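Local coordinates for uncharacterized protein Atu2129 (PDB 3DNH) that is of unknown function but has a CREG-like beta-barrel of the pyridoxamine 5'-phosphate oxidase family, whose relatives often bind FMN, at residues E64-G75 with Y138-L149. Sequence-based numbering, arbitrary orientation.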
ATOM      1  N   GLU A  64      15.256   5.211 -11.059  1.00 41.87           N
ATOM      2  CA  GLU A  64      16.456   5.514 -11.818  1.00 41.07           C
ATOM      3  C   GLU A  64      16.393   6.965 -12.390  1.00 41.15           C
ATOM      4  O   GLU A  64      15.306   7.551 -12.443  1.00 41.34           O
ATOM      5  CB  GLU A  64      16.645   4.448 -12.907  1.00 39.56           C
ATOM      6  CG  GLU A  64      16.525   3.008 -12.323  1.00 39.44           C
ATOM      7  CD  GLU A  64      16.781   1.920 -13.366  1.00 42.98           C
ATOM      8  OE1 GLU A  64      17.450   0.918 -13.013  1.00 43.58           O
ATOM      9  OE2 GLU A  64      16.320   2.088 -14.528  1.00 39.51           O
ATOM     10  N   PRO A  65      17.550   7.549 -12.773  1.00 40.53           N
ATOM     11  CA  PRO A  65      17.605   8.949 -13.261  1.00 40.41           C
ATOM     12  C   PRO A  65      16.521   9.316 -14.284  1.00 39.89           C
ATOM     13  O   PRO A  65      15.977  10.386 -14.189  1.00 40.56           O
ATOM     14  CB  PRO A  65      18.993   9.041 -13.874  1.00 39.57           C
ATOM     15  CG  PRO A  65      19.803   8.095 -13.025  1.00 40.59           C
ATOM     16  CD  PRO A  65      18.897   6.957 -12.709  1.00 40.41           C
ATOM     17  N   ASP A  66      16.184   8.424 -15.218  1.00 40.36           N
ATOM     18  CA  ASP A  66      15.112   8.674 -16.208  1.00 40.96           C
ATOM     19  C   ASP A  66      13.672   8.478 -15.665  1.00 41.65           C
ATOM     20  O   ASP A  66      12.713   8.519 -16.442  1.00 43.12           O
ATOM     21  CB  ASP A  66      15.319   7.838 -17.492  1.00 39.69           C
ATOM     22  CG  ASP A  66      15.078   6.357 -17.268  1.00 40.09           C
ATOM     23  OD1 ASP A  66      15.185   5.574 -18.208  1.00 40.33           O
ATOM     24  OD2 ASP A  66      14.799   5.973 -16.123  1.00 36.40           O
ATOM     25  N   GLY A  67      13.548   8.216 -14.369  1.00 42.72           N
ATOM     26  CA  GLY A  67      12.259   8.045 -13.702  1.00 44.04           C
ATOM     27  C   GLY A  67      11.739   6.623 -13.615  1.00 44.29           C
ATOM     28  O   GLY A  67      10.652   6.412 -13.067  1.00 45.96           O
ATOM     29  N   THR A  68      12.521   5.651 -14.111  1.00 42.92           N
ATOM     30  CA  THR A  68      12.119   4.241 -14.150  1.00 40.94           C
ATOM     31  C   THR A  68      12.115   3.609 -12.749  1.00 40.64           C
ATOM     32  O   THR A  68      13.163   3.592 -12.083  1.00 39.14           O
ATOM     33  CB  THR A  68      13.039   3.387 -15.057  1.00 40.87           C
ATOM     34  OG1 THR A  68      13.009   3.877 -16.402  1.00 40.45           O
ATOM     35  CG2 THR A  68      12.558   1.948 -15.072  1.00 39.21           C
ATOM     36  N   PRO A  69      10.945   3.083 -12.309  1.00 40.41           N
ATOM     37  CA  PRO A  69      10.912   2.410 -11.026  1.00 41.38           C
ATOM     38  C   PRO A  69      11.611   1.058 -11.057  1.00 41.41           C
ATOM     39  O   PRO A  69      11.564   0.339 -12.065  1.00 40.86           O
ATOM     40  CB  PRO A  69       9.416   2.217 -10.748  1.00 41.94           C
ATOM     41  CG  PRO A  69       8.693   2.985 -11.754  1.00 41.43           C
ATOM     42  CD  PRO A  69       9.618   3.053 -12.945  1.00 40.36           C
ATOM     43  N   PHE A  70      12.254   0.706  -9.934  1.00 40.81           N
ATOM     44  CA  PHE A  70      12.870  -0.615  -9.841  1.00 39.59           C
ATOM     45  C   PHE A  70      12.648  -1.111  -8.430  1.00 39.37           C
ATOM     46  O   PHE A  70      12.335  -0.344  -7.514  1.00 38.92           O
ATOM     47  CB  PHE A  70      14.372  -0.603 -10.274  1.00 38.61           C
ATOM     48  CG  PHE A  70      15.333  -0.028  -9.233  1.00 38.40           C
ATOM     49  CD1 PHE A  70      15.979  -0.865  -8.313  1.00 39.53           C
ATOM     50  CD2 PHE A  70      15.618   1.342  -9.195  1.00 37.81           C
ATOM     51  CE1 PHE A  70      16.906  -0.328  -7.368  1.00 40.30           C
ATOM     52  CE2 PHE A  70      16.505   1.876  -8.268  1.00 39.43           C
ATOM     53  CZ  PHE A  70      17.149   1.032  -7.343  1.00 40.88           C
ATOM     54  N   PHE A  71      12.817  -2.401  -8.246  1.00 39.54           N
ATOM     55  CA  PHE A  71      12.542  -2.981  -6.955  1.00 39.34           C
ATOM     56  C   PHE A  71      13.271  -4.333  -6.830  1.00 38.68           C
ATOM     57  O   PHE A  71      13.796  -4.879  -7.818  1.00 38.42           O
ATOM     58  CB  PHE A  71      11.023  -3.113  -6.722  1.00 39.39           C
ATOM     59  CG  PHE A  71      10.323  -3.983  -7.733  1.00 40.13           C
ATOM     60  CD1 PHE A  71      10.165  -5.354  -7.505  1.00 37.66           C
ATOM     61  CD2 PHE A  71       9.798  -3.433  -8.902  1.00 40.27           C
ATOM     62  CE1 PHE A  71       9.506  -6.176  -8.453  1.00 40.43           C
ATOM     63  CE2 PHE A  71       9.141  -4.228  -9.844  1.00 39.29           C
ATOM     64  CZ  PHE A  71       8.990  -5.615  -9.613  1.00 42.12           C
ATOM     65  N   PHE A  72      13.285  -4.811  -5.592  1.00 38.05           N
ATOM     66  CA  PHE A  72      13.935  -6.043  -5.241  0.50 38.37           C
ATOM     67  C   PHE A  72      12.894  -7.008  -4.718  1.00 38.87           C
ATOM     68  O   PHE A  72      11.895  -6.584  -4.106  1.00 38.01           O
ATOM     69  CB  PHE A  72      15.003  -5.776  -4.170  0.50 38.34           C
ATOM     70  CG  PHE A  72      15.110  -6.852  -3.142  0.50 37.72           C
ATOM     71  CD1 PHE A  72      15.875  -7.989  -3.378  0.50 36.50           C
ATOM     72  CD2 PHE A  72      14.445  -6.725  -1.918  0.50 38.31           C
ATOM     73  CE1 PHE A  72      15.973  -8.991  -2.404  0.50 37.53           C
ATOM     74  CE2 PHE A  72      14.538  -7.731  -0.938  0.50 36.98           C
ATOM     75  CZ  PHE A  72      15.295  -8.861  -1.187  0.50 36.69           C
ATOM     76  N   ALA A  73      13.145  -8.298  -4.948  1.00 38.29           N
ATOM     77  CA  ALA A  73      12.314  -9.355  -4.380  1.00 38.96           C
ATOM     78  C   ALA A  73      13.243 -10.488  -3.968  1.00 39.61           C
ATOM     79  O   ALA A  73      14.141 -10.835  -4.730  1.00 40.47           O
ATOM     80  CB  ALA A  73      11.307  -9.868  -5.377  1.00 38.39           C
ATOM     81  N   ALA A  74      13.050 -11.038  -2.768  1.00 39.98           N
ATOM     82  CA  ALA A  74      13.765 -12.267  -2.372  1.00 41.01           C
ATOM     83  C   ALA A  74      13.369 -13.376  -3.350  1.00 41.50           C
ATOM     84  O   ALA A  74      12.198 -13.477  -3.694  1.00 42.57           O
ATOM     85  CB  ALA A  74      13.390 -12.647  -0.961  1.00 40.44           C
ATOM     86  N   GLY A  75      14.321 -14.196  -3.802  1.00 41.80           N
ATOM     87  CA  GLY A  75      14.025 -15.246  -4.798  1.00 41.25           C
ATOM     88  C   GLY A  75      13.057 -16.345  -4.365  1.00 41.94           C
ATOM     89  O   GLY A  75      12.314 -16.915  -5.188  1.00 41.43           O
ATOM     90  N   TYR A 138      19.053  -7.180   4.404  1.00 46.11           N
ATOM     91  CA  TYR A 138      18.272  -8.189   3.663  1.00 45.99           C
ATOM     92  C   TYR A 138      18.625  -8.384   2.184  1.00 46.23           C
ATOM     93  O   TYR A 138      18.201  -9.362   1.582  1.00 47.04           O
ATOM     94  CB  TYR A 138      16.764  -8.020   3.845  1.00 45.39           C
ATOM     95  CG  TYR A 138      16.191  -6.699   3.382  1.00 46.29           C
ATOM     96  CD1 TYR A 138      15.965  -6.443   2.020  1.00 46.59           C
ATOM     97  CD2 TYR A 138      15.833  -5.705   4.315  1.00 47.90           C
ATOM     98  CE1 TYR A 138      15.437  -5.236   1.584  1.00 45.30           C
ATOM     99  CE2 TYR A 138      15.293  -4.493   3.890  1.00 45.08           C
ATOM    100  CZ  TYR A 138      15.092  -4.266   2.531  1.00 45.87           C
ATOM    101  OH  TYR A 138      14.563  -3.066   2.114  1.00 41.33           O
ATOM    102  N   LEU A 139      19.363  -7.442   1.589  1.00 46.65           N
ATOM    103  CA  LEU A 139      19.965  -7.654   0.265  1.00 46.13           C
ATOM    104  C   LEU A 139      21.200  -8.562   0.402  1.00 46.60           C
ATOM    105  O   LEU A 139      21.558  -9.266  -0.534  1.00 46.98           O
ATOM    106  CB  LEU A 139      20.359  -6.331  -0.405  1.00 45.65           C
ATOM    107  CG  LEU A 139      19.298  -5.262  -0.683  1.00 44.77           C
ATOM    108  CD1 LEU A 139      19.925  -3.989  -1.306  1.00 43.62           C
ATOM    109  CD2 LEU A 139      18.254  -5.837  -1.594  1.00 44.94           C
ATOM    110  N   SER A 140      21.848  -8.543   1.572  1.00 46.62           N
ATOM    111  CA  SER A 140      23.004  -9.411   1.833  1.00 46.51           C
ATOM    112  C   SER A 140      22.559 -10.852   2.104  1.00 46.44           C
ATOM    113  O   SER A 140      23.371 -11.704   2.475  1.00 45.70           O
ATOM    114  CB  SER A 140      23.856  -8.883   3.007  1.00 46.73           C
ATOM    115  OG  SER A 140      24.712  -7.820   2.614  1.00 45.66           O
ATOM    116  N   LEU A 141      21.269 -11.117   1.919  1.00 46.67           N
ATOM    117  CA  LEU A 141      20.739 -12.468   2.105  1.00 47.11           C
ATOM    118  C   LEU A 141      20.700 -13.216   0.771  1.00 47.01           C
ATOM    119  O   LEU A 141      20.572 -12.581  -0.267  1.00 47.26           O
ATOM    120  CB  LEU A 141      19.347 -12.410   2.756  1.00 47.38           C
ATOM    121  CG  LEU A 141      19.361 -12.085   4.266  1.00 48.22           C
ATOM    122  CD1 LEU A 141      17.978 -11.635   4.792  1.00 48.29           C
ATOM    123  CD2 LEU A 141      19.927 -13.253   5.079  1.00 46.80           C
ATOM    124  N   PRO A 142      20.825 -14.558   0.790  1.00 46.85           N
ATOM    125  CA  PRO A 142      20.718 -15.374  -0.432  1.00 47.11           C
ATOM    126  C   PRO A 142      19.571 -15.026  -1.414  1.00 46.98           C
ATOM    127  O   PRO A 142      18.538 -14.518  -1.006  1.00 46.95           O
ATOM    128  CB  PRO A 142      20.560 -16.809   0.124  1.00 47.08           C
ATOM    129  CG  PRO A 142      21.416 -16.779   1.365  1.00 46.63           C
ATOM    130  CD  PRO A 142      21.128 -15.402   1.967  1.00 47.39           C
ATOM    131  N   ASP A 143      19.827 -15.285  -2.702  1.00 47.12           N
ATOM    132  CA  ASP A 143      18.895 -15.160  -3.842  1.00 46.88           C
ATOM    133  C   ASP A 143      18.174 -13.822  -4.030  1.00 45.67           C
ATOM    134  O   ASP A 143      17.053 -13.794  -4.501  1.00 45.12           O
ATOM    135  CB  ASP A 143      17.917 -16.351  -3.942  1.00 47.97           C
ATOM    136  CG  ASP A 143      17.371 -16.554  -5.392  1.00 51.71           C
ATOM    137  OD1 ASP A 143      17.576 -15.658  -6.261  1.00 56.09           O
ATOM    138  OD2 ASP A 143      16.738 -17.600  -5.678  1.00 53.23           O
ATOM    139  N   THR A 144      18.836 -12.717  -3.706  1.00 45.38           N
ATOM    140  CA  THR A 144      18.241 -11.393  -3.930  1.00 44.64           C
ATOM    141  C   THR A 144      18.022 -11.238  -5.446  1.00 43.67           C
ATOM    142  O   THR A 144      18.916 -11.560  -6.235  1.00 42.32           O
ATOM    143  CB  THR A 144      19.100 -10.210  -3.318  1.00 45.28           C
ATOM    144  OG1 THR A 144      20.240  -9.897  -4.139  1.00 50.55           O
ATOM    145  CG2 THR A 144      19.600 -10.518  -1.939  1.00 43.67           C
ATOM    146  N   ARG A 145      16.825 -10.800  -5.843  1.00 42.84           N
ATOM    147  CA  ARG A 145      16.473 -10.557  -7.266  1.00 41.55           C
ATOM    148  C   ARG A 145      16.085  -9.096  -7.503  1.00 41.15           C
ATOM    149  O   ARG A 145      15.368  -8.502  -6.714  1.00 39.56           O
ATOM    150  CB  ARG A 145      15.341 -11.467  -7.732  1.00 41.33           C
ATOM    151  CG  ARG A 145      15.737 -12.937  -7.799  1.00 42.76           C
ATOM    152  CD  ARG A 145      14.787 -13.762  -8.615  1.00 41.74           C
ATOM    153  NE  ARG A 145      15.141 -15.169  -8.457  1.00 43.71           N
ATOM    154  CZ  ARG A 145      14.327 -16.184  -8.720  1.00 44.78           C
ATOM    155  NH1 ARG A 145      13.102 -15.959  -9.184  1.00 44.95           N
ATOM    156  NH2 ARG A 145      14.742 -17.426  -8.518  1.00 44.32           N
ATOM    157  N   LEU A 146      16.544  -8.545  -8.611  1.00 40.42           N
ATOM    158  CA  LEU A 146      16.402  -7.128  -8.899  1.00 40.95           C
ATOM    159  C   LEU A 146      15.632  -6.933 -10.216  1.00 40.06           C
ATOM    160  O   LEU A 146      15.979  -7.533 -11.227  1.00 38.91           O
ATOM    161  CB  LEU A 146      17.800  -6.588  -9.043  1.00 42.20           C
ATOM    162  CG  LEU A 146      18.167  -5.179  -8.647  1.00 46.50           C
ATOM    163  CD1 LEU A 146      17.081  -4.471  -7.846  1.00 49.12           C
ATOM    164  CD2 LEU A 146      19.489  -5.316  -7.873  1.00 48.62           C
ATOM    165  N   TYR A 147      14.612  -6.080 -10.214  1.00 39.79           N
ATOM    166  CA  TYR A 147      13.737  -5.922 -11.405  1.00 40.16           C
ATOM    167  C   TYR A 147      13.486  -4.463 -11.700  1.00 40.01           C
ATOM    168  O   TYR A 147      13.383  -3.703 -10.789  1.00 39.76           O
ATOM    169  CB  TYR A 147      12.368  -6.491 -11.110  1.00 39.53           C
ATOM    170  CG  TYR A 147      12.331  -7.898 -10.597  1.00 40.63           C
ATOM    171  CD1 TYR A 147      12.038  -8.966 -11.452  1.00 39.84           C
ATOM    172  CD2 TYR A 147      12.494  -8.153  -9.235  1.00 40.60           C
ATOM    173  CE1 TYR A 147      11.953 -10.278 -10.960  1.00 40.06           C
ATOM    174  CE2 TYR A 147      12.439  -9.407  -8.756  1.00 39.43           C
ATOM    175  CZ  TYR A 147      12.162 -10.473  -9.612  1.00 39.67           C
ATOM    176  OH  TYR A 147      12.092 -11.709  -9.073  1.00 42.40           O
ATOM    177  N   ARG A 148      13.329  -4.071 -12.965  1.00 39.59           N
ATOM    178  CA  ARG A 148      12.740  -2.750 -13.205  1.00 39.78           C
ATOM    179  C   ARG A 148      11.415  -2.878 -13.947  1.00 39.11           C
ATOM    180  O   ARG A 148      11.170  -3.855 -14.691  1.00 39.10           O
ATOM    181  CB  ARG A 148      13.736  -1.743 -13.861  1.00 40.31           C
ATOM    182  CG  ARG A 148      14.281  -2.206 -15.160  1.00 39.82           C
ATOM    183  CD  ARG A 148      15.060  -1.113 -15.923  1.00 38.92           C
ATOM    184  NE  ARG A 148      16.331  -0.769 -15.312  1.00 37.29           N
ATOM    185  CZ  ARG A 148      17.502  -1.352 -15.597  1.00 39.59           C
ATOM    186  NH1 ARG A 148      17.599  -2.346 -16.478  1.00 36.29           N
ATOM    187  NH2 ARG A 148      18.591  -0.953 -14.969  1.00 38.02           N
ATOM    188  N   LEU A 149      10.542  -1.919 -13.682  1.00 38.46           N
ATOM    189  CA  LEU A 149       9.246  -1.887 -14.310  1.00 39.22           C
ATOM    190  C   LEU A 149       9.419  -1.347 -15.717  1.00 39.28           C
ATOM    191  O   LEU A 149       9.981  -0.259 -15.903  1.00 40.23           O
ATOM    192  CB  LEU A 149       8.261  -1.022 -13.498  1.00 38.32           C
ATOM    193  CG  LEU A 149       6.890  -0.836 -14.158  1.00 40.43           C
ATOM    194  CD1 LEU A 149       6.153  -2.147 -14.376  1.00 40.13           C
ATOM    195  CD2 LEU A 149       6.058   0.133 -13.324  1.00 39.88           C
TER
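Backbone hydrogen bonds tie F71 to Y147 in both directions, F71 N to Y147 O at 2.9 Å and Y147 N to F71 O at 2.8 Å. A73 and R145 form the next hydrogen-bonded pair. L149 N extends the ladder to P69 O. At the other end, G75 N makes a weak bond to D143 O. F70–R148, F72–L146 and A74–T144 are the non-hydrogen-bonded pairs.

One salt bridge joins E64, in the turn before strand 69-74, to R148. R148 meets the E64 carboxylate side-on, with NE and NH2. NH2 lies 2.9 Å from E64 OE1, on its syn lone pair and close to the guanidinium plane. NE reaches E64 OE2 at 3.0 Å, more tilted. The R148 chain bends at chi3 (71°), which turns the guanidinium back toward E64. E120 forms a second salt bridge with R148 NH2, so two acidic groups hold this arginine.

Strands 69-74 and 144-157 are antiparallel neighbours in the closed six-stranded barrel, as expected of the FMN-binding split-barrel fold. Strand 54-63 flanks the first and strand 106-115 the second.

Apolar contacts lie on both faces of this pair. On the face with F71, A73 and Y147, the F71 and Y147 rings are near parallel but slid apart. Y147 CB sits over the F71 ring, 4.0 Å from its centroid, in a CH-pi contact. A73 CB touches Y147 CE2 at 3.6 Å. Helix 78-85 packs against these three residues.

On the other face, F72 is modelled in two conformers. In the one described here, L139 CD2 lies over its ring, 3.7 Å from the centroid. In this conformer Y138 CD1 approaches F72 CE2 at 3.5 Å, with the two rings 28° from parallel, and L102 of the second subunit packs on F72. L102 also packs on Y138, and D100 of that subunit hydrogen-bonds Y138 OH.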